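Local atomic coordinates of fatty acid-binding protein TM_1468 (Thermotoga maritima, PDB entry 1VPV), a protein that binds long-chain fatty acids such as palmitate and may take part in lipid transport or fatty acid metabolism. Residues T236-A249 with L262-M276. Numbering follows the deposited sequence.
Sequences TPEGSKLRVIGVHA and LRKSYEVVDEIISPM. With PLM (palmitic acid), chain D.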
# COMPACT_ATOMS: atom_id res chain seq x y z
N THR A 236 10.35 -1.86 -17.57
CA THR A 236 9.37 -0.91 -18.10
C THR A 236 10.15 0.21 -18.79
O THR A 236 10.65 1.12 -18.14
CB THR A 236 8.47 -0.37 -16.95
OG1 THR A 236 7.91 -1.47 -16.24
CG2 THR A 236 7.32 0.51 -17.48
N PRO A 237 10.28 0.13 -20.13
CA PRO A 237 11.14 1.11 -20.85
C PRO A 237 10.76 2.57 -20.63
O PRO A 237 9.61 2.88 -20.46
CB PRO A 237 10.98 0.75 -22.34
CG PRO A 237 10.34 -0.66 -22.36
CD PRO A 237 9.63 -0.85 -21.03
N GLU A 238 11.74 3.47 -20.66
CA GLU A 238 11.45 4.89 -20.57
C GLU A 238 10.40 5.32 -21.62
O GLU A 238 10.36 4.83 -22.74
CB GLU A 238 12.75 5.73 -20.67
CG GLU A 238 12.53 7.17 -21.23
CD GLU A 238 13.66 8.17 -20.93
OE1 GLU A 238 14.52 7.90 -20.04
OE2 GLU A 238 13.67 9.24 -21.60
N GLY A 239 9.52 6.23 -21.22
CA GLY A 239 8.42 6.67 -22.07
C GLY A 239 7.18 5.79 -22.03
O GLY A 239 6.29 5.95 -22.85
N SER A 240 7.12 4.82 -21.11
CA SER A 240 5.90 4.03 -20.92
C SER A 240 4.79 4.86 -20.24
O SER A 240 5.04 5.85 -19.58
CB SER A 240 6.22 2.75 -20.12
OG SER A 240 7.10 1.90 -20.84
N LYS A 241 3.55 4.46 -20.44
CA LYS A 241 2.40 5.12 -19.83
C LYS A 241 2.19 4.57 -18.43
O LYS A 241 2.00 3.37 -18.27
CB LYS A 241 1.14 4.85 -20.63
CG LYS A 241 0.65 5.97 -21.55
CD LYS A 241 -0.90 5.85 -21.68
CE LYS A 241 -1.45 6.60 -22.83
NZ LYS A 241 -0.88 6.04 -24.07
N LEU A 242 2.15 5.46 -17.43
CA LEU A 242 2.02 5.04 -16.06
C LEU A 242 0.90 5.77 -15.34
O LEU A 242 0.58 6.90 -15.69
CB LEU A 242 3.31 5.38 -15.32
CG LEU A 242 4.68 4.88 -15.75
CD1 LEU A 242 5.66 5.27 -14.67
CD2 LEU A 242 4.68 3.34 -15.97
N ARG A 243 0.32 5.14 -14.32
CA ARG A 243 -0.40 5.89 -13.26
C ARG A 243 0.31 5.62 -11.93
O ARG A 243 0.88 4.56 -11.74
CB ARG A 243 -1.87 5.50 -13.19
CG ARG A 243 -2.65 5.86 -14.44
CD ARG A 243 -4.17 5.81 -14.22
NE ARG A 243 -4.61 4.45 -13.91
CZ ARG A 243 -5.88 4.03 -13.94
NH1 ARG A 243 -6.85 4.85 -14.26
NH2 ARG A 243 -6.18 2.76 -13.64
N VAL A 244 0.26 6.57 -11.01
CA VAL A 244 1.17 6.59 -9.85
C VAL A 244 0.51 7.15 -8.58
O VAL A 244 -0.22 8.15 -8.63
CB VAL A 244 2.38 7.51 -10.14
CG1 VAL A 244 3.40 7.45 -9.02
CG2 VAL A 244 3.04 7.12 -11.44
N ILE A 245 0.77 6.49 -7.46
CA ILE A 245 0.53 7.07 -6.15
C ILE A 245 1.89 7.29 -5.51
O ILE A 245 2.59 6.35 -5.25
CB ILE A 245 -0.33 6.15 -5.27
CG1 ILE A 245 -1.67 5.88 -5.97
CG2 ILE A 245 -0.58 6.76 -3.87
CD1 ILE A 245 -2.61 4.98 -5.14
N GLY A 246 2.27 8.54 -5.28
CA GLY A 246 3.44 8.85 -4.48
C GLY A 246 3.10 8.69 -3.00
O GLY A 246 2.06 9.20 -2.53
N VAL A 247 3.95 7.94 -2.28
CA VAL A 247 3.73 7.75 -0.84
C VAL A 247 4.87 8.29 -0.03
O VAL A 247 6.01 8.38 -0.49
CB VAL A 247 3.48 6.27 -0.43
CG1 VAL A 247 2.22 5.74 -1.10
CG2 VAL A 247 4.68 5.43 -0.78
N HIS A 248 4.55 8.67 1.20
CA HIS A 248 5.53 9.22 2.08
C HIS A 248 5.07 9.07 3.53
O HIS A 248 3.90 9.14 3.82
CB HIS A 248 5.73 10.69 1.73
CG HIS A 248 4.59 11.57 2.14
ND1 HIS A 248 4.59 12.30 3.31
CD2 HIS A 248 3.40 11.82 1.54
CE1 HIS A 248 3.45 12.96 3.41
NE2 HIS A 248 2.70 12.67 2.36
N ALA A 249 6.04 8.87 4.41
CA ALA A 249 5.82 8.92 5.84
C ALA A 249 6.31 10.27 6.33
O ALA A 249 7.48 10.43 6.69
CB ALA A 249 6.58 7.78 6.54
N LEU A 262 10.28 11.35 -11.90
CA LEU A 262 9.61 10.30 -12.64
C LEU A 262 9.12 10.83 -13.99
O LEU A 262 9.27 10.15 -15.01
CB LEU A 262 8.45 9.71 -11.86
CG LEU A 262 7.80 8.46 -12.47
CD1 LEU A 262 8.76 7.35 -12.80
CD2 LEU A 262 6.72 7.93 -11.56
N ARG A 263 8.60 12.06 -14.01
CA ARG A 263 8.08 12.66 -15.28
C ARG A 263 9.13 12.91 -16.35
O ARG A 263 8.81 12.92 -17.50
CB ARG A 263 7.36 13.98 -15.01
CG ARG A 263 6.01 13.78 -14.37
CD ARG A 263 5.44 15.10 -14.03
NE ARG A 263 4.32 14.95 -13.14
CZ ARG A 263 3.09 14.64 -13.55
NH1 ARG A 263 2.81 14.46 -14.85
NH2 ARG A 263 2.13 14.52 -12.66
N LYS A 264 10.37 13.13 -15.96
CA LYS A 264 11.41 13.35 -16.96
C LYS A 264 11.54 12.15 -17.87
O LYS A 264 12.01 12.28 -18.97
CB LYS A 264 12.77 13.63 -16.30
CG LYS A 264 12.78 14.95 -15.56
CD LYS A 264 14.12 15.26 -14.91
CE LYS A 264 13.96 16.32 -13.86
NZ LYS A 264 15.25 16.90 -13.49
N SER A 265 11.12 10.97 -17.43
CA SER A 265 11.28 9.82 -18.29
C SER A 265 10.08 8.91 -18.47
O SER A 265 10.19 7.91 -19.18
CB SER A 265 12.53 9.05 -17.90
OG SER A 265 12.75 9.12 -16.53
N TYR A 266 8.92 9.27 -17.93
CA TYR A 266 7.71 8.49 -18.17
C TYR A 266 6.51 9.40 -18.48
O TYR A 266 6.44 10.53 -17.97
CB TYR A 266 7.45 7.56 -16.96
CG TYR A 266 8.43 6.41 -16.90
CD1 TYR A 266 8.17 5.21 -17.57
CD2 TYR A 266 9.62 6.52 -16.21
CE1 TYR A 266 9.07 4.17 -17.55
CE2 TYR A 266 10.54 5.47 -16.18
CZ TYR A 266 10.24 4.30 -16.86
OH TYR A 266 11.13 3.27 -16.85
N GLU A 267 5.59 8.91 -19.33
CA GLU A 267 4.30 9.54 -19.51
C GLU A 267 3.44 9.14 -18.30
O GLU A 267 2.93 8.00 -18.22
CB GLU A 267 3.63 9.15 -20.85
CG GLU A 267 2.71 10.26 -21.41
CD GLU A 267 1.77 9.82 -22.54
OE1 GLU A 267 2.24 9.20 -23.51
OE2 GLU A 267 0.56 10.15 -22.46
N VAL A 268 3.34 10.06 -17.33
CA VAL A 268 2.45 9.88 -16.18
C VAL A 268 1.06 10.44 -16.53
O VAL A 268 0.85 11.66 -16.57
CB VAL A 268 2.97 10.58 -14.92
CG1 VAL A 268 2.22 10.09 -13.73
CG2 VAL A 268 4.44 10.32 -14.70
N VAL A 269 0.10 9.57 -16.80
CA VAL A 269 -1.25 10.04 -17.10
C VAL A 269 -2.08 10.40 -15.85
O VAL A 269 -3.05 11.12 -15.96
CB VAL A 269 -2.03 9.09 -18.10
CG1 VAL A 269 -1.29 9.00 -19.43
CG2 VAL A 269 -2.24 7.72 -17.54
N ASP A 270 -1.71 9.94 -14.67
CA ASP A 270 -2.41 10.37 -13.46
C ASP A 270 -1.48 10.18 -12.28
O ASP A 270 -0.72 9.22 -12.25
CB ASP A 270 -3.70 9.56 -13.23
CG ASP A 270 -4.62 10.18 -12.14
OD1 ASP A 270 -5.49 10.99 -12.50
OD2 ASP A 270 -4.52 9.85 -10.94
N GLU A 271 -1.56 11.10 -11.33
CA GLU A 271 -0.81 10.95 -10.11
C GLU A 271 -1.52 11.57 -8.93
O GLU A 271 -2.25 12.54 -9.07
CB GLU A 271 0.58 11.56 -10.25
CG GLU A 271 0.60 13.04 -10.46
CD GLU A 271 1.89 13.70 -9.97
OE1 GLU A 271 2.80 12.99 -9.48
OE2 GLU A 271 2.01 14.95 -10.07
N ILE A 272 -1.29 11.00 -7.77
CA ILE A 272 -1.80 11.58 -6.55
C ILE A 272 -0.81 11.19 -5.43
O ILE A 272 -0.08 10.23 -5.56
CB ILE A 272 -3.24 11.09 -6.27
CG1 ILE A 272 -3.80 11.77 -5.05
CG2 ILE A 272 -3.29 9.55 -6.11
CD1 ILE A 272 -5.30 11.67 -4.96
N ILE A 273 -0.77 11.99 -4.37
CA ILE A 273 0.09 11.74 -3.24
C ILE A 273 -0.76 11.21 -2.08
O ILE A 273 -1.84 11.72 -1.82
CB ILE A 273 0.84 13.04 -2.83
CG1 ILE A 273 1.93 13.34 -3.88
CG2 ILE A 273 1.50 12.90 -1.46
CD1 ILE A 273 2.52 14.73 -3.75
N SER A 274 -0.25 10.19 -1.40
CA SER A 274 -0.91 9.62 -0.23
C SER A 274 0.05 9.41 0.95
O SER A 274 1.05 8.68 0.84
CB SER A 274 -1.53 8.27 -0.58
OG SER A 274 -2.31 7.77 0.47
N PRO A 275 -0.26 10.01 2.09
CA PRO A 275 0.59 9.77 3.25
C PRO A 275 0.51 8.32 3.73
O PRO A 275 -0.55 7.72 3.71
CB PRO A 275 0.03 10.72 4.30
CG PRO A 275 -1.34 10.97 3.90
CD PRO A 275 -1.38 10.90 2.41
N MSE A 276 1.62 7.75 4.15
CA MSE A 276 1.60 6.38 4.66
C MSE A 276 0.97 6.36 6.05
O MSE A 276 1.25 7.24 6.91
CB MSE A 276 3.01 5.79 4.69
CG MSE A 276 3.61 5.58 3.35
SE MSE A 276 5.61 5.53 3.30
CE MSE A 276 5.85 3.84 2.20
C1 PLM D . 0.62 -6.74 10.43
O1 PLM D . -0.06 -7.76 10.12
O2 PLM D . 1.01 -6.54 11.62
C2 PLM D . 0.94 -5.75 9.33
C3 PLM D . 2.37 -5.90 8.85
C4 PLM D . 2.70 -4.80 7.85
C5 PLM D . 4.16 -4.93 7.43
C6 PLM D . 4.57 -3.86 6.45
C7 PLM D . 6.01 -4.03 5.98
C8 PLM D . 6.52 -2.75 5.33
C9 PLM D . 5.94 -2.55 3.94
CA PLM D . 6.38 -1.24 3.32
CB PLM D . 5.91 -1.15 1.88
CC PLM D . 6.09 0.27 1.35
CD PLM D . 5.79 0.38 -0.16
CE PLM D . 5.74 1.82 -0.63
CF PLM D . 5.63 1.93 -2.15
CG PLM D . 4.18 1.82 -2.64
O HOH W 1 -2.68 7.90 -10.00
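The Tyr266 ring carries Glu238 CA over one face, 4.3 Å from its centroid, with Thr236 O, Ser240 O and Leu262 O at its edge, in plane. Tyr266 OH donates to Thr236 O at 2.6 Å, nearly in line with the C=O bond. Leu242 CD1 meets the ring obliquely, 3.7 Å from Tyr266 CG. With Tyr266 cut back to an alanine, Thr236 O would probably lose this donor and a gap open between Leu242 and the 237-240 turn. Farther along, Pro275 CA sits off-centre against the His248 imidazole, and Ile273 CG2 approaches His248 CD2 at 3.7 Å. His248 CG sits between its backbone N and carbonyl carbon (chi1 73°), swinging the imidazole toward both, while Asn251 N holds ND1. Between the rings the strands pair in parallel, from Leu242 N on Glu267 O to Met276 N on His248 O just past 267-275, with a one-residue beta bulge at Val269. On the face of Leu242 and His248, Val244 CG2 meets Leu262 CD2 tip to tip at 3.8 Å. Selenomethionine Met276 brings CE to Val247 CG2, and 3.5 Å from palmitate CE. Strands 241-248 and 267-275 with helix 252-263 form a beta-alpha-beta crossover of the DegV fold, one end lining the fatty-acid site.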